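LAE5 (PDB 5JD3) probably hydrolyses ester bonds, as an esterase of the GDSL-like lipase/acylhydrolase family with an alpha/beta hydrolase architecture. Local coordinates at residues I32-R42 / N53-L63; P104-I113 / T149-Y159. One frame throughout, in Å; residues are numbered along the deposited sequence.

Contact 1 (I32-R42 / N53-L63); sequences IIGDSITDAGR and NAHGSGYVALL
The Tyr59 ring meets segment 32-42 at its edge, where Ile37 O lies near the ring plane, 3.2 Å from CE2. Val60 CG2, from its own helix, sits above one face, offset toward the rim. Ile32 CG2 and Thr38 approach the ring obliquely. Tyr59 CG stands between the backbone N and the carbonyl carbon (chi1 77°), which turns the phenol toward helix 36-39. There its OH shares a hydrogen bond of 3.0 Å with Thr38 OG1; either hydroxyl could donate. The Ile37 side chain runs roughly perpendicular to that of Tyr59, and its CG2 touches CE2 at 4.0 Å. Ile32 and Val60 meet tip to tip, CG2 to CG2 at 4.0 Å.

The amide of Asn53 donates from ND2 to Gly41 O (3.2 Å), which lies 19° out of the plane of that amide. Ser57 N donates to Ala40 O at 3.2 Å. Ala40 CB presses on the backbone N of Gly58, the N-cap of helix 59-70. Water 1 donates to Ile37 O and Thr38 O and accepts a weak bond from Val60 N, so this bridge is weak on the Val60 side. Water 2 lies in plane at the guanidinium edge of Arg42 and links NH1 to Ala54 O. Arg42 NE bonds Gly82 O.

Ser36 OG is hydrogen-bonded to His216, consistent with a catalytic pair. Strand 29-34 lies beside strand 77-82, whose Asn80 bonds Thr38 O and His55 O. Helix 219-232 packs on Tyr59 and Leu63.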
ATOM      1  N   ILE A  32      -0.117  -3.969   7.604  1.00 26.37           N
ATOM      2  CA  ILE A  32      -0.040  -3.440   6.249  1.00 27.45           C
ATOM      3  C   ILE A  32      -0.126  -4.569   5.230  1.00 26.31           C
ATOM      4  O   ILE A  32       0.716  -5.469   5.209  1.00 21.56           O
ATOM      5  CB  ILE A  32       1.254  -2.637   6.032  1.00 27.06           C
ATOM      6  CG1 ILE A  32       1.397  -1.567   7.116  1.00 26.35           C
ATOM      7  CG2 ILE A  32       1.266  -2.009   4.648  1.00 23.73           C
ATOM      8  CD1 ILE A  32       2.695  -0.794   7.049  1.00 27.18           C
ATOM      9  N   ILE A  33      -1.149  -4.516   4.382  1.00 26.40           N
ATOM     10  CA  ILE A  33      -1.429  -5.597   3.447  1.00 30.40           C
ATOM     11  C   ILE A  33      -1.487  -5.079   2.008  1.00 32.56           C
ATOM     12  O   ILE A  33      -1.951  -3.967   1.756  1.00 32.18           O
ATOM     13  CB  ILE A  33      -2.755  -6.309   3.820  1.00 26.32           C
ATOM     14  CG1 ILE A  33      -3.008  -7.519   2.918  1.00 26.17           C
ATOM     15  CG2 ILE A  33      -3.928  -5.336   3.778  1.00 25.26           C
ATOM     16  CD1 ILE A  33      -4.225  -8.327   3.314  1.00 29.61           C
ATOM     17  N   GLY A  34      -0.992  -5.880   1.067  1.00 32.82           N
ATOM     18  CA  GLY A  34      -0.987  -5.496  -0.333  1.00 30.64           C
ATOM     19  C   GLY A  34      -0.247  -6.472  -1.229  1.00 32.82           C
ATOM     20  O   GLY A  34      -0.153  -7.661  -0.925  1.00 33.70           O
ATOM     21  N   ASP A  35       0.281  -5.964  -2.341  1.00 31.00           N
ATOM     22  CA  ASP A  35       0.985  -6.801  -3.307  1.00 28.60           C
ATOM     23  C   ASP A  35       2.487  -6.869  -3.027  1.00 24.21           C
ATOM     24  O   ASP A  35       2.915  -6.772  -1.877  1.00 26.28           O
ATOM     25  CB  ASP A  35       0.732  -6.297  -4.731  1.00 32.46           C
ATOM     26  CG  ASP A  35       0.854  -4.790  -4.850  1.00 38.13           C
ATOM     27  OD1 ASP A  35       1.752  -4.205  -4.209  1.00 39.88           O
ATOM     28  OD2 ASP A  35       0.045  -4.188  -5.590  1.00 40.28           O
ATOM     29  N   SER A  36       3.279  -7.039  -4.083  1.00 23.49           N
ATOM     30  CA  SER A  36       4.723  -7.223  -3.942  1.00 29.49           C
ATOM     31  C   SER A  36       5.417  -5.972  -3.421  1.00 32.89           C
ATOM     32  O   SER A  36       6.487  -6.054  -2.818  1.00 35.39           O
ATOM     33  CB  SER A  36       5.347  -7.636  -5.276  1.00 29.28           C
ATOM     34  OG  SER A  36       5.504  -6.519  -6.132  1.00 37.95           O
ATOM     35  N   ILE A  37       4.809  -4.815  -3.663  1.00 33.05           N
ATOM     36  CA  ILE A  37       5.355  -3.556  -3.175  1.00 31.55           C
ATOM     37  C   ILE A  37       5.303  -3.535  -1.649  1.00 25.73           C
ATOM     38  O   ILE A  37       6.157  -2.939  -0.994  1.00 25.75           O
ATOM     39  CB  ILE A  37       4.596  -2.349  -3.758  1.00 27.78           C
ATOM     40  CG1 ILE A  37       4.595  -2.419  -5.285  1.00 23.85           C
ATOM     41  CG2 ILE A  37       5.221  -1.041  -3.296  1.00 24.49           C
ATOM     42  CD1 ILE A  37       5.982  -2.443  -5.894  1.00 23.78           C
ATOM     43  N   THR A  38       4.302  -4.209  -1.090  1.00 25.03           N
ATOM     44  CA  THR A  38       4.211  -4.390   0.353  1.00 22.52           C
ATOM     45  C   THR A  38       5.052  -5.589   0.788  1.00 22.81           C
ATOM     46  O   THR A  38       5.785  -5.520   1.775  1.00 20.20           O
ATOM     47  CB  THR A  38       2.755  -4.590   0.809  1.00 20.89           C
ATOM     48  OG1 THR A  38       1.965  -3.472   0.387  1.00 27.85           O
ATOM     49  CG2 THR A  38       2.678  -4.713   2.322  1.00 20.28           C
ATOM     50  N   ASP A  39       4.933  -6.681   0.035  1.00 23.75           N
ATOM     51  CA  ASP A  39       5.688  -7.910   0.281  1.00 25.50           C
ATOM     52  C   ASP A  39       7.183  -7.632   0.393  1.00 25.60           C
ATOM     53  O   ASP A  39       7.789  -7.871   1.438  1.00 28.28           O
ATOM     54  CB  ASP A  39       5.423  -8.920  -0.842  1.00 29.28           C
ATOM     55  CG  ASP A  39       5.902 -10.325  -0.504  1.00 27.45           C
ATOM     56  OD1 ASP A  39       6.824 -10.479   0.322  1.00 27.18           O
ATOM     57  OD2 ASP A  39       5.351 -11.283  -1.084  1.00 27.92           O
ATOM     58  N   ALA A  40       7.764  -7.139  -0.697  1.00 24.48           N
ATOM     59  CA  ALA A  40       9.174  -6.754  -0.748  1.00 27.30           C
ATOM     60  C   ALA A  40      10.122  -7.899  -0.382  1.00 25.92           C
ATOM     61  O   ALA A  40      11.216  -7.666   0.131  1.00 24.48           O
ATOM     62  CB  ALA A  40       9.422  -5.557   0.160  1.00 22.68           C
ATOM     63  N   GLY A  41       9.696  -9.129  -0.649  1.00 24.72           N
ATOM     64  CA  GLY A  41      10.550 -10.290  -0.465  1.00 27.67           C
ATOM     65  C   GLY A  41      10.688 -10.771   0.967  1.00 31.28           C
ATOM     66  O   GLY A  41      11.698 -11.374   1.329  1.00 36.87           O
ATOM     67  N   ARG A  42       9.672 -10.510   1.784  1.00 30.10           N
ATOM     68  CA  ARG A  42       9.671 -10.968   3.170  1.00 32.09           C
ATOM     69  C   ARG A  42       9.608 -12.490   3.237  1.00 31.69           C
ATOM     70  O   ARG A  42       9.194 -13.146   2.282  1.00 32.82           O
ATOM     71  CB  ARG A  42       8.489 -10.368   3.936  1.00 30.89           C
ATOM     72  CG  ARG A  42       7.134 -10.896   3.485  1.00 27.48           C
ATOM     73  CD  ARG A  42       5.992 -10.195   4.201  1.00 27.88           C
ATOM     74  NE  ARG A  42       4.686 -10.642   3.725  1.00 27.38           N
ATOM     75  CZ  ARG A  42       3.969 -11.606   4.295  1.00 28.32           C
ATOM     76  NH1 ARG A  42       4.430 -12.229   5.371  1.00 22.75           N
ATOM     77  NH2 ARG A  42       2.790 -11.946   3.792  1.00 24.84           N
ATOM     78  N   ASN A  53      14.091 -10.744   8.452  1.00 40.83           N
ATOM     79  CA  ASN A  53      13.369 -10.572   7.193  1.00 40.17           C
ATOM     80  C   ASN A  53      11.877 -10.869   7.327  1.00 39.58           C
ATOM     81  O   ASN A  53      11.318 -11.670   6.578  1.00 41.16           O
ATOM     82  CB  ASN A  53      13.978 -11.450   6.094  1.00 39.90           C
ATOM     83  CG  ASN A  53      13.498 -11.063   4.705  1.00 40.57           C
ATOM     84  OD1 ASN A  53      13.027  -9.946   4.491  1.00 40.29           O
ATOM     85  ND2 ASN A  53      13.612 -11.985   3.757  1.00 41.84           N
ATOM     86  N   ALA A  54      11.238 -10.218   8.292  1.00 39.07           N
ATOM     87  CA  ALA A  54       9.802 -10.364   8.483  1.00 40.51           C
ATOM     88  C   ALA A  54       9.052  -9.271   7.734  1.00 31.60           C
ATOM     89  O   ALA A  54       7.858  -9.398   7.466  1.00 32.91           O
ATOM     90  CB  ALA A  54       9.453 -10.333   9.962  1.00 44.14           C
ATOM     91  N   HIS A  55       9.763  -8.200   7.392  1.00 32.01           N
ATOM     92  CA  HIS A  55       9.152  -7.046   6.740  1.00 32.79           C
ATOM     93  C   HIS A  55       9.681  -6.818   5.327  1.00 30.65           C
ATOM     94  O   HIS A  55       9.195  -5.945   4.610  1.00 28.73           O
ATOM     95  CB  HIS A  55       9.374  -5.786   7.579  1.00 34.24           C
ATOM     96  CG  HIS A  55       8.604  -5.771   8.863  1.00 41.45           C
ATOM     97  ND1 HIS A  55       8.838  -4.853   9.861  1.00 44.53           N
ATOM     98  CD2 HIS A  55       7.599  -6.564   9.305  1.00 40.12           C
ATOM     99  CE1 HIS A  55       8.010  -5.080  10.868  1.00 43.01           C
ATOM    100  NE2 HIS A  55       7.250  -6.112  10.556  1.00 42.41           N
ATOM    101  N   GLY A  56      10.678  -7.601   4.931  1.00 32.15           N
ATOM    102  CA  GLY A  56      11.264  -7.459   3.611  1.00 35.79           C
ATOM    103  C   GLY A  56      12.255  -6.313   3.542  1.00 34.93           C
ATOM    104  O   GLY A  56      12.820  -5.907   4.558  1.00 33.95           O
ATOM    105  N   SER A  57      12.464  -5.789   2.339  1.00 34.98           N
ATOM    106  CA  SER A  57      13.415  -4.703   2.133  1.00 33.97           C
ATOM    107  C   SER A  57      12.773  -3.531   1.395  1.00 32.79           C
ATOM    108  O   SER A  57      13.439  -2.820   0.641  1.00 36.51           O
ATOM    109  CB  SER A  57      14.636  -5.206   1.360  1.00 35.63           C
ATOM    110  OG  SER A  57      14.273  -5.677   0.075  1.00 39.27           O
ATOM    111  N   GLY A  58      11.477  -3.334   1.621  1.00 29.88           N
ATOM    112  CA  GLY A  58      10.737  -2.273   0.963  1.00 32.11           C
ATOM    113  C   GLY A  58      10.300  -1.178   1.919  1.00 31.24           C
ATOM    114  O   GLY A  58      10.929  -0.964   2.954  1.00 30.62           O
ATOM    115  N   TYR A  59       9.212  -0.493   1.577  1.00 27.42           N
ATOM    116  CA  TYR A  59       8.767   0.664   2.348  1.00 28.33           C
ATOM    117  C   TYR A  59       8.248   0.269   3.728  1.00 27.26           C
ATOM    118  O   TYR A  59       8.362   1.040   4.680  1.00 25.67           O
ATOM    119  CB  TYR A  59       7.695   1.447   1.578  1.00 26.82           C
ATOM    120  CG  TYR A  59       6.308   0.835   1.585  1.00 26.05           C
ATOM    121  CD1 TYR A  59       5.369   1.203   2.543  1.00 27.54           C
ATOM    122  CD2 TYR A  59       5.928  -0.089   0.620  1.00 24.56           C
ATOM    123  CE1 TYR A  59       4.099   0.655   2.550  1.00 28.86           C
ATOM    124  CE2 TYR A  59       4.658  -0.642   0.619  1.00 23.33           C
ATOM    125  CZ  TYR A  59       3.750  -0.266   1.586  1.00 27.63           C
ATOM    126  OH  TYR A  59       2.486  -0.814   1.588  1.00 24.75           O
ATOM    127  N   VAL A  60       7.679  -0.928   3.833  1.00 26.25           N
ATOM    128  CA  VAL A  60       7.192  -1.427   5.115  1.00 25.10           C
ATOM    129  C   VAL A  60       8.350  -1.559   6.101  1.00 24.06           C
ATOM    130  O   VAL A  60       8.239  -1.161   7.262  1.00 20.79           O
ATOM    131  CB  VAL A  60       6.478  -2.786   4.963  1.00 24.82           C
ATOM    132  CG1 VAL A  60       6.233  -3.420   6.326  1.00 27.02           C
ATOM    133  CG2 VAL A  60       5.171  -2.615   4.204  1.00 24.53           C
ATOM    134  N   ALA A  61       9.465  -2.106   5.627  1.00 21.29           N
ATOM    135  CA  ALA A  61      10.668  -2.219   6.441  1.00 21.97           C
ATOM    136  C   ALA A  61      11.237  -0.838   6.752  1.00 24.34           C
ATOM    137  O   ALA A  61      11.819  -0.619   7.814  1.00 25.88           O
ATOM    138  CB  ALA A  61      11.707  -3.077   5.740  1.00 21.79           C
ATOM    139  N   LEU A  62      11.063   0.089   5.816  1.00 26.39           N
ATOM    140  CA  LEU A  62      11.512   1.463   6.004  1.00 25.63           C
ATOM    141  C   LEU A  62      10.681   2.164   7.069  1.00 28.68           C
ATOM    142  O   LEU A  62      11.216   2.890   7.907  1.00 29.32           O
ATOM    143  CB  LEU A  62      11.447   2.234   4.686  1.00 21.90           C
ATOM    144  CG  LEU A  62      12.493   1.826   3.649  1.00 20.12           C
ATOM    145  CD1 LEU A  62      12.345   2.642   2.381  1.00 21.49           C
ATOM    146  CD2 LEU A  62      13.887   1.981   4.225  1.00 21.08           C
ATOM    147  N   LEU A  63       9.370   1.941   7.029  1.00 26.71           N
ATOM    148  CA  LEU A  63       8.465   2.487   8.034  1.00 25.65           C
ATOM    149  C   LEU A  63       8.823   1.968   9.418  1.00 26.90           C
ATOM    150  O   LEU A  63       8.894   2.731  10.380  1.00 25.79           O
ATOM    151  CB  LEU A  63       7.011   2.136   7.705  1.00 21.31           C
ATOM    152  CG  LEU A  63       6.372   2.836   6.506  1.00 19.31           C
ATOM    153  CD1 LEU A  63       4.971   2.300   6.263  1.00 18.64           C
ATOM    154  CD2 LEU A  63       6.338   4.336   6.729  1.00 22.14           C
TER
HETATM  155  O   HOH W   1       7.185  -3.383   1.537  1.00 22.31           O
HETATM  156  O   HOH W   2       7.049 -12.051   7.017  1.00 32.41           O

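Contact 2 (P104-I113 / T149-Y159); sequences PDYVAMMIGI and TVKGMILLTPY
Val107 and Met153 run alongside each other in the same direction from neighbouring strands, with Val107 CG1 3.9 Å from Met153 CE. Met109 and Leu155 repeat this pattern on the same face of the sheet. The Met109 chain bends at its last torsion (chi3 46°). Its CE then touches both Leu155 CD2 at 3.6 Å and Met153 CE, whose chain it crosses obliquely. Helix 132-146 packs on this face.

On the other face are Tyr106, Ala108, Ile154, Met110 and Leu156. Met110 and Leu156 cross at about a right angle, CB to CB. Met110 has CG anti to the backbone N (chi1 172°) and an extended chain, which carries CE to the edge of the Tyr159 ring, 3.3 Å from CE2. Ile113 CD1 lies over one face of that ring, 4.0 Å from its centroid, in a CH-pi contact. At the far end Lys151 CB makes a similar contact over a face of Tyr106, 4.2 Å from the ring centroid. Gly152 leaves room for this tyrosine; its O accepts from Val107 N.

The backbones are parallel. Val107 O accepts from Ile154 N, and Met109 N donates nearly straight at Ile154 O (2.8 Å). Met109 O then accepts from Leu156 N. Tyr159 OH bonds Ile215 O, next to His216, which may belong to a Ser-His-Asp triad. Helices 113-121 and 132-146 lie between the paired strands in the chain. The arrangement is a beta-alpha-beta unit of the parallel sheet in the three-layer alpha/beta fold of GDSL hydrolases.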
ATOM      1  N   PRO A 104      -5.851  -6.265  14.610  1.00 38.19           N
ATOM      2  CA  PRO A 104      -5.024  -5.060  14.528  1.00 37.92           C
ATOM      3  C   PRO A 104      -5.724  -3.822  15.075  1.00 37.60           C
ATOM      4  O   PRO A 104      -6.954  -3.777  15.127  1.00 38.74           O
ATOM      5  CB  PRO A 104      -4.778  -4.922  13.028  1.00 34.64           C
ATOM      6  CG  PRO A 104      -6.031  -5.455  12.418  1.00 31.01           C
ATOM      7  CD  PRO A 104      -6.533  -6.545  13.334  1.00 35.75           C
ATOM      8  N   ASP A 105      -4.938  -2.831  15.482  1.00 36.83           N
ATOM      9  CA  ASP A 105      -5.480  -1.548  15.908  1.00 37.24           C
ATOM     10  C   ASP A 105      -5.629  -0.636  14.698  1.00 35.51           C
ATOM     11  O   ASP A 105      -6.536   0.193  14.634  1.00 30.64           O
ATOM     12  CB  ASP A 105      -4.575  -0.903  16.960  1.00 39.96           C
ATOM     13  CG  ASP A 105      -4.453  -1.743  18.215  1.00 44.01           C
ATOM     14  OD1 ASP A 105      -5.498  -2.080  18.810  1.00 45.91           O
ATOM     15  OD2 ASP A 105      -3.312  -2.074  18.601  1.00 44.20           O
ATOM     16  N   TYR A 106      -4.727  -0.806  13.739  1.00 38.93           N
ATOM     17  CA  TYR A 106      -4.766  -0.052  12.494  1.00 34.38           C
ATOM     18  C   TYR A 106      -4.525  -0.977  11.307  1.00 35.39           C
ATOM     19  O   TYR A 106      -3.804  -1.968  11.417  1.00 34.42           O
ATOM     20  CB  TYR A 106      -3.720   1.065  12.502  1.00 34.58           C
ATOM     21  CG  TYR A 106      -3.923   2.111  13.573  1.00 37.14           C
ATOM     22  CD1 TYR A 106      -4.662   3.259  13.318  1.00 35.41           C
ATOM     23  CD2 TYR A 106      -3.365   1.960  14.834  1.00 43.96           C
ATOM     24  CE1 TYR A 106      -4.846   4.221  14.291  1.00 40.75           C
ATOM     25  CE2 TYR A 106      -3.544   2.916  15.814  1.00 46.89           C
ATOM     26  CZ  TYR A 106      -4.285   4.045  15.538  1.00 45.46           C
ATOM     27  OH  TYR A 106      -4.463   4.999  16.512  1.00 45.09           O
ATOM     28  N   VAL A 107      -5.135  -0.650  10.173  1.00 35.00           N
ATOM     29  CA  VAL A 107      -4.903  -1.396   8.943  1.00 31.65           C
ATOM     30  C   VAL A 107      -4.540  -0.458   7.801  1.00 30.12           C
ATOM     31  O   VAL A 107      -5.289   0.465   7.480  1.00 31.40           O
ATOM     32  CB  VAL A 107      -6.133  -2.230   8.534  1.00 29.80           C
ATOM     33  CG1 VAL A 107      -5.945  -2.801   7.136  1.00 27.89           C
ATOM     34  CG2 VAL A 107      -6.381  -3.341   9.537  1.00 30.43           C
ATOM     35  N   ALA A 108      -3.381  -0.693   7.197  1.00 24.29           N
ATOM     36  CA  ALA A 108      -2.977   0.044   6.010  1.00 23.33           C
ATOM     37  C   ALA A 108      -3.072  -0.868   4.795  1.00 28.99           C
ATOM     38  O   ALA A 108      -2.549  -1.982   4.803  1.00 25.58           O
ATOM     39  CB  ALA A 108      -1.569   0.590   6.167  1.00 24.85           C
ATOM     40  N   MET A 109      -3.751  -0.402   3.754  1.00 30.91           N
ATOM     41  CA  MET A 109      -3.929  -1.212   2.558  1.00 32.28           C
ATOM     42  C   MET A 109      -3.469  -0.487   1.301  1.00 35.56           C
ATOM     43  O   MET A 109      -3.816   0.672   1.069  1.00 36.17           O
ATOM     44  CB  MET A 109      -5.393  -1.634   2.410  1.00 30.42           C
ATOM     45  CG  MET A 109      -5.708  -2.314   1.087  1.00 29.53           C
ATOM     46  SD  MET A 109      -7.313  -3.132   1.090  1.00 49.66           S
ATOM     47  CE  MET A 109      -8.337  -1.867   1.832  1.00 23.57           C
ATOM     48  N   MET A 110      -2.674  -1.184   0.499  1.00 31.93           N
ATOM     49  CA  MET A 110      -2.234  -0.667  -0.785  1.00 31.01           C
ATOM     50  C   MET A 110      -2.440  -1.722  -1.863  1.00 30.73           C
ATOM     51  O   MET A 110      -1.718  -2.718  -1.919  1.00 33.50           O
ATOM     52  CB  MET A 110      -0.769  -0.246  -0.725  1.00 28.19           C
ATOM     53  CG  MET A 110      -0.203   0.120  -2.074  1.00 30.85           C
ATOM     54  SD  MET A 110       1.510   0.648  -1.995  1.00 67.04           S
ATOM     55  CE  MET A 110       1.935   0.495  -3.718  1.00 49.54           C
ATOM     56  N   ILE A 111      -3.434  -1.501  -2.715  1.00 28.61           N
ATOM     57  CA  ILE A 111      -3.791  -2.479  -3.731  1.00 28.19           C
ATOM     58  C   ILE A 111      -4.348  -1.778  -4.969  1.00 29.88           C
ATOM     59  O   ILE A 111      -4.935  -0.698  -4.872  1.00 29.60           O
ATOM     60  CB  ILE A 111      -4.817  -3.501  -3.180  1.00 17.24           C
ATOM     61  CG1 ILE A 111      -4.837  -4.773  -4.030  1.00 17.23           C
ATOM     62  CG2 ILE A 111      -6.205  -2.876  -3.049  1.00 16.85           C
ATOM     63  CD1 ILE A 111      -3.577  -5.602  -3.905  1.00 19.50           C
ATOM     64  N   GLY A 112      -4.142  -2.379  -6.137  1.00 26.54           N
ATOM     65  CA  GLY A 112      -4.640  -1.806  -7.373  1.00 29.13           C
ATOM     66  C   GLY A 112      -3.665  -1.883  -8.533  1.00 31.77           C
ATOM     67  O   GLY A 112      -4.079  -1.882  -9.692  1.00 32.29           O
ATOM     68  N   ILE A 113      -2.373  -1.947  -8.225  1.00 27.16           N
ATOM     69  CA  ILE A 113      -1.341  -1.983  -9.257  1.00 26.82           C
ATOM     70  C   ILE A 113      -1.507  -3.190 -10.177  1.00 28.22           C
ATOM     71  O   ILE A 113      -1.593  -3.039 -11.396  1.00 28.79           O
ATOM     72  CB  ILE A 113       0.073  -2.001  -8.642  1.00 24.68           C
ATOM     73  CG1 ILE A 113       0.395  -0.644  -8.015  1.00 27.41           C
ATOM     74  CG2 ILE A 113       1.112  -2.342  -9.700  1.00 26.87           C
ATOM     75  CD1 ILE A 113       1.803  -0.542  -7.469  1.00 30.52           C
ATOM     76  N   THR A 149     -13.931  -2.040  13.220  1.00 55.76           N
ATOM     77  CA  THR A 149     -13.189  -2.900  14.138  1.00 50.81           C
ATOM     78  C   THR A 149     -11.783  -2.382  14.435  1.00 44.99           C
ATOM     79  O   THR A 149     -11.039  -3.003  15.194  1.00 45.72           O
ATOM     80  CB  THR A 149     -13.078  -4.343  13.594  1.00 54.21           C
ATOM     81  OG1 THR A 149     -12.604  -5.212  14.630  1.00 64.32           O
ATOM     82  CG2 THR A 149     -12.122  -4.407  12.416  1.00 49.27           C
ATOM     83  N   VAL A 150     -11.419  -1.246  13.847  1.00 42.02           N
ATOM     84  CA  VAL A 150     -10.090  -0.677  14.061  1.00 40.70           C
ATOM     85  C   VAL A 150     -10.149   0.780  14.508  1.00 39.91           C
ATOM     86  O   VAL A 150     -11.163   1.456  14.326  1.00 41.95           O
ATOM     87  CB  VAL A 150      -9.223  -0.766  12.790  1.00 36.72           C
ATOM     88  CG1 VAL A 150      -9.006  -2.218  12.390  1.00 33.04           C
ATOM     89  CG2 VAL A 150      -9.861   0.020  11.654  1.00 35.85           C
ATOM     90  N   LYS A 151      -9.054   1.258  15.091  1.00 40.41           N
ATOM     91  CA  LYS A 151      -8.953   2.650  15.517  1.00 41.37           C
ATOM     92  C   LYS A 151      -8.771   3.575  14.320  1.00 41.00           C
ATOM     93  O   LYS A 151      -9.096   4.760  14.384  1.00 42.91           O
ATOM     94  CB  LYS A 151      -7.795   2.834  16.499  1.00 44.41           C
ATOM     95  CG  LYS A 151      -8.029   2.215  17.867  1.00 45.39           C
ATOM     96  CD  LYS A 151      -6.973   2.667  18.862  1.00 49.35           C
ATOM     97  CE  LYS A 151      -7.297   2.188  20.267  1.00 55.40           C
ATOM     98  NZ  LYS A 151      -6.324   2.702  21.270  1.00 63.16           N
ATOM     99  N   GLY A 152      -8.246   3.027  13.230  1.00 41.21           N
ATOM    100  CA  GLY A 152      -8.027   3.797  12.021  1.00 42.42           C
ATOM    101  C   GLY A 152      -7.648   2.920  10.845  1.00 42.31           C
ATOM    102  O   GLY A 152      -7.032   1.867  11.016  1.00 40.25           O
ATOM    103  N   MET A 153      -8.019   3.353   9.644  1.00 41.01           N
ATOM    104  CA  MET A 153      -7.697   2.607   8.436  1.00 39.39           C
ATOM    105  C   MET A 153      -7.066   3.514   7.386  1.00 37.30           C
ATOM    106  O   MET A 153      -7.612   4.564   7.050  1.00 37.71           O
ATOM    107  CB  MET A 153      -8.948   1.933   7.873  1.00 39.72           C
ATOM    108  CG  MET A 153      -8.651   0.904   6.796  1.00 45.02           C
ATOM    109  SD  MET A 153      -9.982  -0.293   6.594  1.00 58.88           S
ATOM    110  CE  MET A 153      -9.195  -1.486   5.514  1.00 25.25           C
ATOM    111  N   ILE A 154      -5.913   3.098   6.872  1.00 36.11           N
ATOM    112  CA  ILE A 154      -5.168   3.900   5.909  1.00 34.87           C
ATOM    113  C   ILE A 154      -5.188   3.275   4.519  1.00 38.13           C
ATOM    114  O   ILE A 154      -4.850   2.103   4.350  1.00 40.53           O
ATOM    115  CB  ILE A 154      -3.701   4.090   6.348  1.00 33.61           C
ATOM    116  CG1 ILE A 154      -3.628   4.722   7.740  1.00 37.39           C
ATOM    117  CG2 ILE A 154      -2.948   4.937   5.338  1.00 24.59           C
ATOM    118  CD1 ILE A 154      -3.390   3.726   8.856  1.00 42.81           C
ATOM    119  N   LEU A 155      -5.584   4.062   3.525  1.00 36.26           N
ATOM    120  CA  LEU A 155      -5.592   3.595   2.144  1.00 31.75           C
ATOM    121  C   LEU A 155      -4.489   4.268   1.337  1.00 29.95           C
ATOM    122  O   LEU A 155      -4.479   5.488   1.175  1.00 32.95           O
ATOM    123  CB  LEU A 155      -6.953   3.850   1.495  1.00 28.60           C
ATOM    124  CG  LEU A 155      -8.143   3.168   2.174  1.00 30.86           C
ATOM    125  CD1 LEU A 155      -9.415   3.356   1.361  1.00 30.77           C
ATOM    126  CD2 LEU A 155      -7.855   1.693   2.395  1.00 33.95           C
ATOM    127  N   LEU A 156      -3.556   3.463   0.839  1.00 28.57           N
ATOM    128  CA  LEU A 156      -2.468   3.971   0.012  1.00 29.96           C
ATOM    129  C   LEU A 156      -2.779   3.731  -1.458  1.00 28.65           C
ATOM    130  O   LEU A 156      -2.985   2.591  -1.878  1.00 27.16           O
ATOM    131  CB  LEU A 156      -1.136   3.314   0.389  1.00 33.72           C
ATOM    132  CG  LEU A 156      -0.545   3.615   1.771  1.00 36.60           C
ATOM    133  CD1 LEU A 156      -1.171   2.750   2.857  1.00 36.60           C
ATOM    134  CD2 LEU A 156       0.968   3.443   1.753  1.00 38.12           C
ATOM    135  N   THR A 157      -2.814   4.808  -2.236  1.00 27.77           N
ATOM    136  CA  THR A 157      -3.193   4.726  -3.641  1.00 30.81           C
ATOM    137  C   THR A 157      -2.211   3.881  -4.448  1.00 30.86           C
ATOM    138  O   THR A 157      -1.009   3.883  -4.177  1.00 32.22           O
ATOM    139  CB  THR A 157      -3.301   6.134  -4.280  1.00 37.34           C
ATOM    140  OG1 THR A 157      -3.801   6.024  -5.618  1.00 49.07           O
ATOM    141  CG2 THR A 157      -1.949   6.828  -4.308  1.00 31.18           C
ATOM    142  N   PRO A 158      -2.728   3.127  -5.429  1.00 29.44           N
ATOM    143  CA  PRO A 158      -1.831   2.452  -6.367  1.00 29.70           C
ATOM    144  C   PRO A 158      -1.113   3.488  -7.218  1.00 26.85           C
ATOM    145  O   PRO A 158      -1.617   4.601  -7.364  1.00 32.58           O
ATOM    146  CB  PRO A 158      -2.777   1.592  -7.209  1.00 29.69           C
ATOM    147  CG  PRO A 158      -4.092   2.299  -7.125  1.00 25.93           C
ATOM    148  CD  PRO A 158      -4.146   2.867  -5.735  1.00 25.04           C
ATOM    149  N   TYR A 159       0.044   3.142  -7.763  1.00 24.14           N
ATOM    150  CA  TYR A 159       0.808   4.112  -8.529  1.00 27.41           C
ATOM    151  C   TYR A 159       1.388   3.520  -9.802  1.00 28.53           C
ATOM    152  O   TYR A 159       1.455   2.302  -9.972  1.00 24.19           O
ATOM    153  CB  TYR A 159       1.939   4.696  -7.676  1.00 26.81           C
ATOM    154  CG  TYR A 159       3.025   3.699  -7.337  1.00 25.64           C
ATOM    155  CD1 TYR A 159       4.123   3.524  -8.172  1.00 23.25           C
ATOM    156  CD2 TYR A 159       2.953   2.932  -6.185  1.00 21.47           C
ATOM    157  CE1 TYR A 159       5.112   2.610  -7.869  1.00 23.20           C
ATOM    158  CE2 TYR A 159       3.943   2.022  -5.875  1.00 26.15           C
ATOM    159  CZ  TYR A 159       5.016   1.861  -6.718  1.00 24.54           C
ATOM    160  OH  TYR A 159       5.997   0.951  -6.404  1.00 29.89           O
TER
HETATM  161  O   HOH W   3      -8.714  -2.377  17.131  1.00 53.47           O

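Overall arrangement
The centres of contacts 1 and 2 lie about 14 Å apart. Residues 32-63 of contact 1 all precede residues 104-159 of contact 2. Both reach the same five-stranded parallel sheet, ordered 77-82, 29-34, 106-110, 152-156, 190-192. Contact 1 joins strand 29-34, helix 36-39 and the turn after it to the loop 53-58 and the start of helix 59-70. Contact 2 pairs the next two strands. Probable backbone bonds from Ile33 to Ala108 and Met110 join them. Ile37 also packs on Met110 and Tyr159. Ser36, possibly the nucleophile of a Ser36-His216-Asp213 triad, follows the C-terminal end of strand 29-34, beside the middle strand 106-110.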